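Local coordinates for protein putative Acetyltransferase (Pyrococcus horikoshii, PDB 3DDD) that probably transfers acyl groups as a member of the GNAT acetyltransferase family and binds coenzyme A, at residues I30-V34 with F54-L58; V60-L66 with M77-F82; A87-L91 with A284-G288; D120-A126 with M264-S270; I174-A178 with P215-D219. All blocks are in the same frame, centred on the assembly; numbering follows the deposited sequence.

Contact 1: residues I30-V34 with F54-L58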
# COMPACT_ATOMS: atom_id res chain seq x y z
N ILE A 30 9.23 8.90 -13.42
CA ILE A 30 9.52 8.50 -12.03
C ILE A 30 10.00 9.67 -11.18
O ILE A 30 9.56 9.84 -10.05
CB ILE A 30 10.52 7.30 -11.95
CG1 ILE A 30 9.82 6.00 -12.36
CG2 ILE A 30 11.06 7.06 -10.53
CD1 ILE A 30 9.03 5.38 -11.24
N GLU A 31 10.89 10.49 -11.73
CA GLU A 31 11.42 11.60 -10.96
C GLU A 31 10.30 12.58 -10.58
O GLU A 31 10.21 13.01 -9.43
CB GLU A 31 12.57 12.29 -11.70
CG GLU A 31 13.92 11.44 -11.80
CD GLU A 31 14.46 10.89 -10.45
OE1 GLU A 31 14.16 11.43 -9.36
OE2 GLU A 31 15.20 9.87 -10.47
N ASP A 32 9.43 12.90 -11.54
CA ASP A 32 8.30 13.76 -11.24
C ASP A 32 7.36 13.17 -10.20
O ASP A 32 6.88 13.87 -9.32
CB ASP A 32 7.52 14.11 -12.53
CG ASP A 32 8.33 14.99 -13.47
OD1 ASP A 32 9.40 15.49 -13.04
OD2 ASP A 32 7.87 15.22 -14.60
N MSE A 33 7.09 11.88 -10.30
CA MSE A 33 6.19 11.25 -9.34
C MSE A 33 6.80 11.41 -7.95
O MSE A 33 6.11 11.77 -6.98
CB MSE A 33 5.98 9.77 -9.67
CG MSE A 33 5.25 9.54 -10.97
SE MSE A 33 5.42 7.77 -11.73
CE MSE A 33 4.73 6.70 -10.27
N VAL A 34 8.10 11.12 -7.86
CA VAL A 34 8.83 11.21 -6.60
C VAL A 34 8.79 12.61 -6.01
O VAL A 34 8.60 12.78 -4.81
CB VAL A 34 10.29 10.75 -6.74
CG1 VAL A 34 11.04 11.03 -5.41
CG2 VAL A 34 10.36 9.22 -7.07
N PHE A 54 8.39 3.38 -6.22
CA PHE A 54 7.56 3.71 -7.36
C PHE A 54 7.92 2.90 -8.60
O PHE A 54 7.04 2.60 -9.41
CB PHE A 54 7.67 5.20 -7.69
CG PHE A 54 6.94 6.12 -6.76
CD1 PHE A 54 6.15 5.63 -5.71
CD2 PHE A 54 7.02 7.48 -6.96
CE1 PHE A 54 5.46 6.50 -4.88
CE2 PHE A 54 6.33 8.36 -6.13
CZ PHE A 54 5.54 7.88 -5.12
N GLU A 55 9.19 2.56 -8.77
CA GLU A 55 9.56 1.60 -9.78
C GLU A 55 8.80 0.26 -9.58
O GLU A 55 8.36 -0.39 -10.54
CB GLU A 55 11.07 1.39 -9.78
CG GLU A 55 11.82 2.64 -10.23
CD GLU A 55 13.35 2.57 -10.15
OE1 GLU A 55 13.95 1.63 -9.60
OE2 GLU A 55 13.98 3.52 -10.65
N ILE A 56 8.66 -0.16 -8.33
CA ILE A 56 7.93 -1.39 -8.00
C ILE A 56 6.45 -1.22 -8.34
O ILE A 56 5.85 -2.09 -8.96
CB ILE A 56 8.11 -1.76 -6.52
CG1 ILE A 56 9.57 -2.22 -6.28
CG2 ILE A 56 7.12 -2.82 -6.07
CD1 ILE A 56 9.94 -2.30 -4.79
N SER A 57 5.87 -0.09 -7.98
CA SER A 57 4.46 0.20 -8.25
C SER A 57 4.13 0.11 -9.74
O SER A 57 3.17 -0.54 -10.11
CB SER A 57 4.09 1.58 -7.69
OG SER A 57 4.27 1.59 -6.28
N LEU A 58 4.94 0.73 -10.58
CA LEU A 58 4.74 0.65 -12.02
C LEU A 58 4.98 -0.76 -12.60
O LEU A 58 4.44 -1.08 -13.64
CB LEU A 58 5.58 1.69 -12.78
CG LEU A 58 5.21 3.16 -12.60
CD1 LEU A 58 6.11 4.09 -13.44
CD2 LEU A 58 3.73 3.40 -12.90
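Phe-54 and Met-33 form the tight part of this helix-helix contact. The rim of the phenyl ring comes up against helix 30-34, with Phe-54 CE2 3.5 Å from Met-33 O and the backbone N of Val-34 also at the ring edge, near its plane. Met-33, present as selenomethionine, lays its CB 3.7 Å from Phe-54 CD2. Val-34 comes to the same ring atom, its CG2 3.8 Å from Phe-54 CD2: with CG1 anti to the backbone N (chi1 173°), CG2 is left beside that N and faces the ring. A flat ring suits this place, since it can bring its edge close to the backbone at Met-33 O and Val-34 N.

Ile-30 packs beside it through one methyl: its CD1 lies 3.8 Å from Phe-54 CB and 3.9 Å from Leu-58 CD1. The selenium of Met-33 meets the same leucine methyl tip to tip at 4.1 Å.

Toward solvent the packing gives way to charge. Glu-55 offers Ile-30 CD1 only its aliphatic CG, at 4.0 Å, and sends its carboxylate out to salt bridges with Lys-51 and Arg-193, while the exposed Glu-31 pairs with Arg-47.

The segment axes stay 11.0 Å apart at 116°, room enough for large side chains between them. Helices 30-41 and 47-60 follow the first strand, as in the GNAT fold, and cover one face of the sheet: Met-33 and Leu-58 rest on Cys-65 of strand 65-70, Phe-54 on Met-77 of strand 73-82 and on Leu-91 of strand 86-94.

Contact 2: residues V60-L66 with M77-F82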
# COMPACT_ATOMS: atom_id res chain seq x y z
N VAL A 60 4.03 -3.45 -10.81
CA VAL A 60 2.79 -4.06 -10.36
C VAL A 60 1.63 -3.62 -11.28
O VAL A 60 0.80 -4.44 -11.68
CB VAL A 60 2.55 -3.74 -8.86
CG1 VAL A 60 1.19 -4.19 -8.37
CG2 VAL A 60 3.68 -4.40 -8.01
N GLN A 61 1.59 -2.35 -11.65
CA GLN A 61 0.50 -1.85 -12.49
C GLN A 61 1.02 -0.83 -13.48
O GLN A 61 0.99 0.37 -13.21
CB GLN A 61 -0.64 -1.30 -11.64
CG GLN A 61 -1.99 -1.19 -12.39
CD GLN A 61 -2.61 -2.54 -12.72
OE1 GLN A 61 -2.87 -3.35 -11.83
NE2 GLN A 61 -2.86 -2.78 -14.00
N PRO A 62 1.59 -1.31 -14.60
CA PRO A 62 2.23 -0.38 -15.56
C PRO A 62 1.38 0.77 -16.05
O PRO A 62 1.91 1.86 -16.31
CB PRO A 62 2.66 -1.31 -16.70
CG PRO A 62 2.88 -2.66 -16.03
CD PRO A 62 1.76 -2.73 -14.98
N ASP A 63 0.09 0.52 -16.20
CA ASP A 63 -0.89 1.52 -16.63
C ASP A 63 -1.73 2.01 -15.47
O ASP A 63 -2.88 2.42 -15.63
CB ASP A 63 -1.81 0.93 -17.71
CG ASP A 63 -2.51 -0.38 -17.28
OD1 ASP A 63 -2.24 -0.91 -16.17
OD2 ASP A 63 -3.32 -0.89 -18.06
N GLY A 64 -1.17 1.99 -14.28
CA GLY A 64 -1.97 2.30 -13.09
C GLY A 64 -1.84 3.71 -12.59
O GLY A 64 -2.56 4.10 -11.70
N CYS A 65 -0.90 4.47 -13.13
CA CYS A 65 -0.61 5.77 -12.56
C CYS A 65 -1.06 6.90 -13.49
O CYS A 65 -0.66 7.00 -14.65
CB CYS A 65 0.87 5.87 -12.21
SG CYS A 65 1.30 7.50 -11.54
N LEU A 66 -1.95 7.74 -12.95
CA LEU A 66 -2.38 8.99 -13.62
C LEU A 66 -1.61 10.18 -13.06
O LEU A 66 -1.44 10.28 -11.85
CB LEU A 66 -3.89 9.20 -13.47
CG LEU A 66 -4.75 8.16 -14.20
CD1 LEU A 66 -6.15 8.62 -14.14
CD2 LEU A 66 -4.28 7.93 -15.65
N MSE A 77 -0.77 13.28 -8.73
CA MSE A 77 -0.70 11.89 -9.13
C MSE A 77 -1.59 11.02 -8.31
O MSE A 77 -2.00 11.39 -7.19
CB MSE A 77 0.73 11.38 -8.94
CG MSE A 77 1.15 11.24 -7.50
SE MSE A 77 2.99 10.56 -7.45
CE MSE A 77 2.62 8.70 -7.79
N GLY A 78 -1.82 9.82 -8.83
CA GLY A 78 -2.51 8.76 -8.08
C GLY A 78 -2.43 7.44 -8.81
O GLY A 78 -2.14 7.42 -10.02
N CYS A 79 -2.69 6.34 -8.09
CA CYS A 79 -2.57 4.99 -8.66
C CYS A 79 -3.68 4.06 -8.30
O CYS A 79 -4.27 4.16 -7.23
CB CYS A 79 -1.31 4.29 -8.20
SG CYS A 79 0.16 5.15 -8.55
N ILE A 80 -3.95 3.15 -9.23
CA ILE A 80 -4.89 2.06 -9.01
C ILE A 80 -4.11 0.75 -9.27
O ILE A 80 -3.27 0.68 -10.18
CB ILE A 80 -6.18 2.21 -9.88
CG1 ILE A 80 -7.22 1.19 -9.44
CG2 ILE A 80 -5.92 2.14 -11.39
CD1 ILE A 80 -8.55 1.47 -9.91
N PHE A 81 -4.29 -0.21 -8.38
CA PHE A 81 -3.66 -1.52 -8.48
C PHE A 81 -4.76 -2.59 -8.49
O PHE A 81 -5.56 -2.67 -7.57
CB PHE A 81 -2.68 -1.75 -7.31
CG PHE A 81 -1.62 -0.67 -7.20
CD1 PHE A 81 -0.53 -0.68 -8.05
CD2 PHE A 81 -1.74 0.36 -6.28
CE1 PHE A 81 0.43 0.32 -7.98
CE2 PHE A 81 -0.78 1.34 -6.19
CZ PHE A 81 0.30 1.33 -7.03
N PHE A 82 -4.81 -3.36 -9.57
CA PHE A 82 -5.83 -4.40 -9.76
C PHE A 82 -5.44 -5.79 -9.30
O PHE A 82 -4.37 -6.29 -9.62
CB PHE A 82 -6.23 -4.51 -11.23
CG PHE A 82 -7.01 -3.36 -11.70
CD1 PHE A 82 -8.35 -3.27 -11.40
CD2 PHE A 82 -6.40 -2.33 -12.40
CE1 PHE A 82 -9.07 -2.16 -11.80
CE2 PHE A 82 -7.09 -1.25 -12.80
CZ PHE A 82 -8.44 -1.15 -12.51
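Gln-61 and Phe-82 meet at the open end of an antiparallel beta hairpin, strands 65-70 and 73-82 of the GNAT fold. The glutamine amide stands almost upright to the phenyl ring (planes 86° apart) and lies at its edge. Its OE1 accepts a nearly straight bond from Phe-82 N at 3.0 Å, the donor sitting above the carbonyl plane. On the other branch NE2 donates to Asp-63 OD1 at 2.9 Å, within the amide plane, so the two bonds fix which end of the amide is which. A bend at chi2 (69°) brings the amide back to the strand. Putting an alanine here would probably leave Phe-82 N and Asp-63 OD1 without their mates and remove one tie between turn and strand.

Phe-81, on the other side of the strand, meets Gln-61 CB with its CD1 and is crossed at about a right angle by Val-60. The type I turn 61-64 ends in a glycine, where a CB would run into Ile-80 O; the chains come close here, and Gly-64 O accepts from Ile-80 N. Leu-66 and Gly-78 then form a hydrogen-bonded pair. Cys-65 and Cys-79 form the non-hydrogen-bonded pair beside it, with Cys-65 CB 3.8 Å from Cys-79 SG.

Contact 3: residues A87-L91 with A284-G288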
# COMPACT_ATOMS: atom_id res chain seq x y z
N ALA A 87 -9.70 -3.62 -6.58
CA ALA A 87 -8.54 -2.75 -6.86
C ALA A 87 -8.29 -1.92 -5.63
O ALA A 87 -9.22 -1.64 -4.87
CB ALA A 87 -8.78 -1.86 -8.06
N TRP A 88 -7.03 -1.54 -5.44
CA TRP A 88 -6.62 -0.59 -4.41
C TRP A 88 -6.25 0.73 -5.05
O TRP A 88 -5.53 0.77 -6.04
CB TRP A 88 -5.40 -1.12 -3.61
CG TRP A 88 -5.55 -0.92 -2.17
CD1 TRP A 88 -5.08 0.13 -1.42
CD2 TRP A 88 -6.30 -1.74 -1.28
NE1 TRP A 88 -5.45 -0.02 -0.13
CE2 TRP A 88 -6.19 -1.16 -0.00
CE3 TRP A 88 -6.98 -2.95 -1.42
CZ2 TRP A 88 -6.81 -1.70 1.09
CZ3 TRP A 88 -7.56 -3.49 -0.31
CH2 TRP A 88 -7.46 -2.88 0.93
N ILE A 89 -6.73 1.83 -4.48
CA ILE A 89 -6.22 3.13 -4.89
C ILE A 89 -5.23 3.62 -3.82
O ILE A 89 -5.52 3.59 -2.59
CB ILE A 89 -7.33 4.14 -5.21
CG1 ILE A 89 -7.99 3.76 -6.54
CG2 ILE A 89 -6.79 5.57 -5.32
CD1 ILE A 89 -9.40 4.31 -6.74
N GLY A 90 -4.05 3.98 -4.29
CA GLY A 90 -3.01 4.49 -3.43
C GLY A 90 -2.14 5.55 -4.06
O GLY A 90 -2.31 5.90 -5.23
N LEU A 91 -1.26 6.13 -3.25
CA LEU A 91 -0.23 7.06 -3.75
C LEU A 91 -0.83 8.38 -4.28
O LEU A 91 -0.23 9.05 -5.11
CB LEU A 91 0.70 6.34 -4.78
CG LEU A 91 1.52 5.12 -4.31
CD1 LEU A 91 2.63 4.65 -5.34
CD2 LEU A 91 2.21 5.42 -2.96
N ALA A 284 1.10 -2.63 2.27
CA ALA A 284 1.40 -1.18 2.17
C ALA A 284 0.08 -0.48 2.13
O ALA A 284 -0.87 -1.04 1.65
CB ALA A 284 2.20 -0.84 0.91
N TYR A 285 -0.00 0.75 2.63
CA TYR A 285 -1.25 1.53 2.49
C TYR A 285 -1.65 1.69 0.98
O TYR A 285 -2.83 1.68 0.64
CB TYR A 285 -1.09 2.89 3.12
CG TYR A 285 -1.13 3.01 4.63
CD1 TYR A 285 -2.09 2.35 5.39
CD2 TYR A 285 -0.23 3.83 5.30
CE1 TYR A 285 -2.17 2.51 6.77
CE2 TYR A 285 -0.29 4.00 6.70
CZ TYR A 285 -1.25 3.33 7.44
OH TYR A 285 -1.32 3.50 8.80
N ALA A 286 -0.66 1.78 0.10
CA ALA A 286 -0.90 1.91 -1.34
C ALA A 286 -1.54 0.69 -2.01
O ALA A 286 -2.29 0.82 -3.02
CB ALA A 286 0.37 2.23 -2.03
N LYS A 287 -1.27 -0.49 -1.44
CA LYS A 287 -1.54 -1.76 -2.10
C LYS A 287 -2.51 -2.68 -1.35
O LYS A 287 -3.16 -3.53 -1.95
CB LYS A 287 -0.19 -2.40 -2.40
CG LYS A 287 0.36 -1.76 -3.68
CD LYS A 287 1.69 -2.18 -4.04
CE LYS A 287 2.26 -1.26 -5.09
NZ LYS A 287 2.72 0.08 -4.54
N GLY A 288 -2.63 -2.50 -0.04
CA GLY A 288 -3.66 -3.15 0.74
C GLY A 288 -3.13 -4.15 1.74
O GLY A 288 -1.96 -4.47 1.61
OXT GLY A 288 -3.86 -4.67 2.63
O HOH W 1 -4.82 3.47 -0.11
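The indole of Trp-88 carries the C-terminal residues on one face. Gly-288 CA sits over the centre of the six-membered ring in a CH-pi contact, 3.4 Å from the centroid and 17° off the normal, and Lys-287 O lies above the same face, nearer the rim. The opposite face is covered by CB of Arg-123. Obliquely placed, Tyr-285 O comes to 3.2 Å from Trp-88 NE1, a nitrogen that also gives a weak hydrogen bond to Asp-125.

Glycine suits position 288 because a CB would collide with Trp-88 CE3, and the backbone angles by themselves call for glycine. Gly-90 has a steric reason alone: its CA is 3.9 Å from Ala-286 CA, and a CB would run into that atom. A phenylalanine in place of Trp-88 would probably lose the weak bond to Asp-125 and part of the flat surface on which Gly-288 lies.

Farther along, Leu-91 CD2 touches Ala-286 CB at 3.8 Å. A water spans the gap, 2.6 Å from Ile-89 O and 2.8 Å from Tyr-285 O. The tail itself is coiled tightly, both Gly-288 N and Lys-287 N donating to Ala-284 O.

Strand 86-94 runs between strands 73-82 and 121-126, and the tail packs across it. Gly-288 OXT pairs with Arg-265 of strand 258-267, whereas the Lys-287 ammonium reaches Ser-57 of helix 47-60 and lies against Phe-81 of strand 73-82.

Contact 4: residues D120-A126 with M264-S270. With EDO (1,2-ethanediol), chain E.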
# COMPACT_ATOMS: atom_id res chain seq x y z
N ASP A 120 -15.70 -4.79 -9.20
CA ASP A 120 -16.87 -4.32 -8.46
C ASP A 120 -16.59 -3.83 -7.04
O ASP A 120 -17.48 -3.31 -6.35
CB ASP A 120 -17.93 -5.42 -8.43
CG ASP A 120 -18.49 -5.72 -9.83
OD1 ASP A 120 -18.47 -4.84 -10.73
OD2 ASP A 120 -18.94 -6.86 -10.01
N THR A 121 -15.36 -3.96 -6.58
CA THR A 121 -14.99 -3.40 -5.30
C THR A 121 -13.70 -2.63 -5.44
O THR A 121 -12.75 -3.11 -6.03
CB THR A 121 -14.89 -4.48 -4.25
OG1 THR A 121 -16.20 -5.00 -4.06
CG2 THR A 121 -14.34 -3.92 -2.90
N ILE A 122 -13.68 -1.41 -4.91
CA ILE A 122 -12.46 -0.62 -4.85
C ILE A 122 -12.24 -0.24 -3.40
O ILE A 122 -13.16 0.19 -2.71
CB ILE A 122 -12.52 0.63 -5.79
CG1 ILE A 122 -12.51 0.18 -7.26
CG2 ILE A 122 -11.35 1.55 -5.54
CD1 ILE A 122 -12.96 1.24 -8.23
N ARG A 123 -11.01 -0.41 -2.93
CA ARG A 123 -10.66 -0.09 -1.56
C ARG A 123 -9.41 0.78 -1.49
O ARG A 123 -8.66 0.93 -2.45
CB ARG A 123 -10.48 -1.38 -0.76
CG ARG A 123 -11.75 -2.19 -0.68
CD ARG A 123 -11.50 -3.59 -0.28
NE ARG A 123 -11.36 -3.77 1.17
CZ ARG A 123 -10.67 -4.76 1.73
NH1 ARG A 123 -9.98 -5.63 0.99
NH2 ARG A 123 -10.62 -4.83 3.05
N LEU A 124 -9.21 1.34 -0.31
CA LEU A 124 -8.09 2.23 -0.06
C LEU A 124 -7.91 2.45 1.43
O LEU A 124 -8.79 2.17 2.22
CB LEU A 124 -8.30 3.59 -0.75
CG LEU A 124 -9.59 4.35 -0.43
CD1 LEU A 124 -9.49 5.12 0.92
CD2 LEU A 124 -9.91 5.29 -1.54
N ASP A 125 -6.75 2.99 1.78
CA ASP A 125 -6.40 3.40 3.14
C ASP A 125 -6.23 4.90 3.21
O ASP A 125 -5.24 5.44 2.71
CB ASP A 125 -5.15 2.68 3.59
CG ASP A 125 -5.41 1.22 3.81
OD1 ASP A 125 -6.15 0.92 4.78
OD2 ASP A 125 -4.90 0.37 3.04
N ALA A 126 -7.23 5.53 3.82
CA ALA A 126 -7.40 6.99 3.87
C ALA A 126 -6.71 7.71 5.02
O ALA A 126 -7.01 7.44 6.19
CB ALA A 126 -8.94 7.31 3.98
N MSE A 264 -7.89 5.08 7.71
CA MSE A 264 -9.13 4.39 7.75
C MSE A 264 -9.18 3.67 6.42
O MSE A 264 -9.03 4.28 5.36
CB MSE A 264 -10.27 5.37 7.96
CG MSE A 264 -11.65 4.76 7.87
SE MSE A 264 -12.03 3.47 9.24
CE MSE A 264 -12.43 4.71 10.73
N ARG A 265 -9.33 2.35 6.48
CA ARG A 265 -9.54 1.58 5.30
C ARG A 265 -10.98 1.84 4.90
O ARG A 265 -11.82 2.00 5.76
CB ARG A 265 -9.26 0.10 5.56
CG ARG A 265 -9.44 -0.83 4.40
CD ARG A 265 -8.65 -2.14 4.68
NE ARG A 265 -7.22 -1.91 4.46
CZ ARG A 265 -6.31 -2.85 4.23
NH1 ARG A 265 -6.66 -4.14 4.20
NH2 ARG A 265 -5.05 -2.49 3.98
N MSE A 266 -11.22 1.96 3.61
CA MSE A 266 -12.55 2.30 3.09
C MSE A 266 -12.86 1.49 1.84
O MSE A 266 -11.95 0.99 1.19
CB MSE A 266 -12.61 3.79 2.75
CG MSE A 266 -12.28 4.73 3.89
SE MSE A 266 -12.43 6.57 3.39
CE MSE A 266 -14.31 6.83 3.77
N ARG A 267 -14.13 1.40 1.50
CA ARG A 267 -14.61 0.53 0.42
C ARG A 267 -15.73 1.16 -0.39
O ARG A 267 -16.69 1.73 0.15
CB ARG A 267 -15.07 -0.82 0.99
CG ARG A 267 -15.59 -1.79 -0.05
CD ARG A 267 -16.11 -3.06 0.59
NE ARG A 267 -17.46 -2.86 1.11
CZ ARG A 267 -17.77 -2.64 2.38
NH1 ARG A 267 -16.84 -2.64 3.31
NH2 ARG A 267 -19.03 -2.47 2.72
N LEU A 268 -15.62 1.01 -1.70
CA LEU A 268 -16.72 1.29 -2.61
C LEU A 268 -17.07 -0.01 -3.34
O LEU A 268 -16.29 -0.55 -4.11
CB LEU A 268 -16.38 2.41 -3.58
CG LEU A 268 -17.50 2.76 -4.58
CD1 LEU A 268 -18.81 3.22 -3.88
CD2 LEU A 268 -17.01 3.79 -5.56
N GLY A 269 -18.28 -0.50 -3.07
CA GLY A 269 -18.73 -1.75 -3.61
C GLY A 269 -18.93 -2.79 -2.52
O GLY A 269 -18.98 -2.47 -1.33
N SER A 270 -19.02 -4.05 -2.95
CA SER A 270 -19.35 -5.17 -2.06
C SER A 270 -18.13 -5.64 -1.28
O SER A 270 -17.01 -5.65 -1.79
CB SER A 270 -19.99 -6.33 -2.85
OG SER A 270 -19.37 -6.48 -4.13
C1 EDO E . -16.23 -0.39 -8.31
O1 EDO E . -17.14 -0.69 -9.37
C2 EDO E . -16.97 0.46 -7.29
O2 EDO E . -18.17 -0.19 -6.86
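Asp-125 lines the coenzyme A pocket and is held by Arg-265 across an antiparallel strand pair that joins the two acetyltransferase-like halves of the chain. Ile-122 with Leu-268, Leu-124 with Met-266 and Ala-126 with Met-264 are hydrogen-bonded pairs, Leu-268 N reaching Ile-122 O at 2.8 Å. Arg-265 grips side-on: NE donates almost straight (173°) to Asp-125 OD1 at 3.0 Å, and NH2 reaches the syn lone pair of OD2, also at 3.0 Å. Its chain leaves with CG anti to the backbone N and bends at chi3 (-77°), which turns this edge of the guanidinium to the carboxylate; the planes remain 42° apart. Thr-145 gives OD1 a second bond.

Arg-123 brings NH2 to 4.2 Å from Arg-265 NH1. The two positive groups lie among acids, Glu-142 and Glu-274 for Arg-123, Asp-125 and the carboxylate of Gly-288 for Arg-265, which probably offset their charge. Arg-267 NE donates to Gly-269 O at 2.9 Å, while its NH1 forms a salt bridge with Glu-142.

The other face is apolar: Leu-124 CD1 lies 3.9 Å from Met-266 CB, and the selenium of Met-266 3.6 Å from Ala-126 CB. Where the chain turns after Arg-267, a CB on Gly-269 would collide with Asp-120 O. A 1,2-ethanediol, probably from the crystallisation liquor, donates from O2 to Asp-120 O at 3.2 Å and lies against Ile-122 CD1 and Leu-268.

Strand 258-267 enters between strands 121-126 and 140-149, the place of the seventh strand in the GNAT fold, here supplied by the C-terminal half.

Contact 5: residues I174-A178 with P215-D219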
# COMPACT_ATOMS: atom_id res chain seq x y z
N ILE A 174 -2.26 -19.27 2.01
CA ILE A 174 -2.52 -18.52 3.25
C ILE A 174 -2.69 -17.01 3.01
O ILE A 174 -3.47 -16.35 3.69
CB ILE A 174 -1.48 -18.85 4.37
CG1 ILE A 174 -2.08 -18.56 5.74
CG2 ILE A 174 -0.12 -18.12 4.12
CD1 ILE A 174 -1.14 -18.85 6.90
N ASP A 175 -2.01 -16.45 2.01
CA ASP A 175 -2.17 -15.02 1.69
C ASP A 175 -3.52 -14.74 1.03
O ASP A 175 -4.19 -13.73 1.31
CB ASP A 175 -1.01 -14.51 0.83
CG ASP A 175 -0.98 -13.02 0.78
OD1 ASP A 175 -0.84 -12.40 1.86
OD2 ASP A 175 -1.14 -12.46 -0.31
N LYS A 176 -3.93 -15.64 0.16
CA LYS A 176 -5.22 -15.55 -0.49
C LYS A 176 -6.35 -15.56 0.56
O LYS A 176 -7.35 -14.84 0.46
CB LYS A 176 -5.33 -16.69 -1.53
CG LYS A 176 -6.71 -17.01 -2.08
CD LYS A 176 -7.16 -16.02 -3.15
CE LYS A 176 -8.62 -16.23 -3.59
NZ LYS A 176 -8.91 -15.33 -4.76
N LYS A 177 -6.19 -16.39 1.57
CA LYS A 177 -7.13 -16.49 2.67
C LYS A 177 -7.14 -15.20 3.54
O LYS A 177 -8.19 -14.67 3.88
CB LYS A 177 -6.73 -17.74 3.47
CG LYS A 177 -7.63 -18.18 4.58
CD LYS A 177 -7.11 -19.51 5.19
N ALA A 178 -5.96 -14.68 3.87
CA ALA A 178 -5.83 -13.47 4.68
C ALA A 178 -6.33 -12.24 3.92
O ALA A 178 -7.15 -11.50 4.41
CB ALA A 178 -4.39 -13.27 5.08
N PRO A 215 3.46 -8.07 3.77
CA PRO A 215 2.54 -8.52 4.78
C PRO A 215 3.16 -9.38 5.89
O PRO A 215 4.33 -9.87 5.78
CB PRO A 215 1.50 -9.32 3.98
CG PRO A 215 2.12 -9.65 2.74
CD PRO A 215 3.22 -8.72 2.46
N LEU A 216 2.38 -9.54 6.95
CA LEU A 216 2.60 -10.55 7.97
C LEU A 216 1.29 -11.29 8.17
O LEU A 216 0.28 -10.70 8.58
CB LEU A 216 3.10 -9.91 9.28
CG LEU A 216 3.35 -10.88 10.44
CD1 LEU A 216 4.47 -11.88 10.07
CD2 LEU A 216 3.65 -10.13 11.73
N VAL A 217 1.30 -12.58 7.81
CA VAL A 217 0.15 -13.49 7.89
C VAL A 217 0.56 -14.74 8.68
O VAL A 217 1.63 -15.31 8.43
CB VAL A 217 -0.37 -13.88 6.48
CG1 VAL A 217 -1.61 -14.81 6.57
CG2 VAL A 217 -0.71 -12.62 5.70
N ALA A 218 -0.25 -15.12 9.67
CA ALA A 218 0.04 -16.29 10.53
C ALA A 218 -1.23 -16.94 11.05
O ALA A 218 -2.15 -16.25 11.47
CB ALA A 218 0.91 -15.91 11.72
N ASP A 219 -1.25 -18.28 11.05
CA ASP A 219 -2.36 -19.06 11.62
C ASP A 219 -2.48 -18.94 13.14
O ASP A 219 -3.54 -19.28 13.67
CB ASP A 219 -2.21 -20.57 11.30
CG ASP A 219 -2.80 -20.96 9.93
OD1 ASP A 219 -3.70 -20.26 9.39
OD2 ASP A 219 -2.36 -22.01 9.39
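Helix 174-178 lies across strand 215-218 at nearly a right angle (98°), the segment axes 8.8 Å apart, with Ala-178 and Val-217 opposite each other. Val-217 has the largest share of the contact. Its CG1, anti to the backbone N (chi1 -178°), reaches the helix and comes within 3.5 Å of Ala-178 CB; a small alanine suits so close an approach. Ile-174 slides past the valine in the opposite direction, leaving Ile-174 CG1 3.9 Å from Val-217 CG1. The second methyl, Val-217 CG2, lies 3.8 Å from Asp-175 OD1, a van der Waals touch; the polar need of this buried carboxylate is met by a salt bridge with Arg-183.

Ile-174 extends its chain (chi2 180°) toward the end of the strand, where its CD1 lies 3.8 Å from OD1 of the exposed Asp-219. Pro-215, which follows a cis peptide bond, brings its CG 4.1 Å from Asp-175 OD1.

This is plain packing of a helix on a sheet face in the C-terminal GNAT-like domain, away from the coenzyme. Ile-174, Asp-175, Pro-215 and Val-217 also meet Phe-205 of strand 204-209. Leu-216 and Ala-218 point away and meet helix 221-233, so strand 212-218 lies between two helices.

How the contacts relate
Contacts 1, 2 and 3 touch one another and contact 4 touches contact 3, all in or against the N-terminal GNAT domain, whereas contact 5 lies in the C-terminal domain, its centre about 27 Å from that of contact 1. Contact 1 packs on contact 2, centres about 10 Å apart, with Met-33 O 3.4 Å from Met-77 SE. Contacts 2 and 3 share neighbouring strands, with Cys-79 N 2.9 Å from Gly-90 O. Contact 3 reaches back to contact 1 where Lys-287 NZ lies 2.8 Å from Ser-57 OG, and on to contact 4 where Gly-288 OXT meets Arg-265 NH2, also at 2.8 Å. Coenzyme A touches contact 4 at Asp-125 and Ala-126.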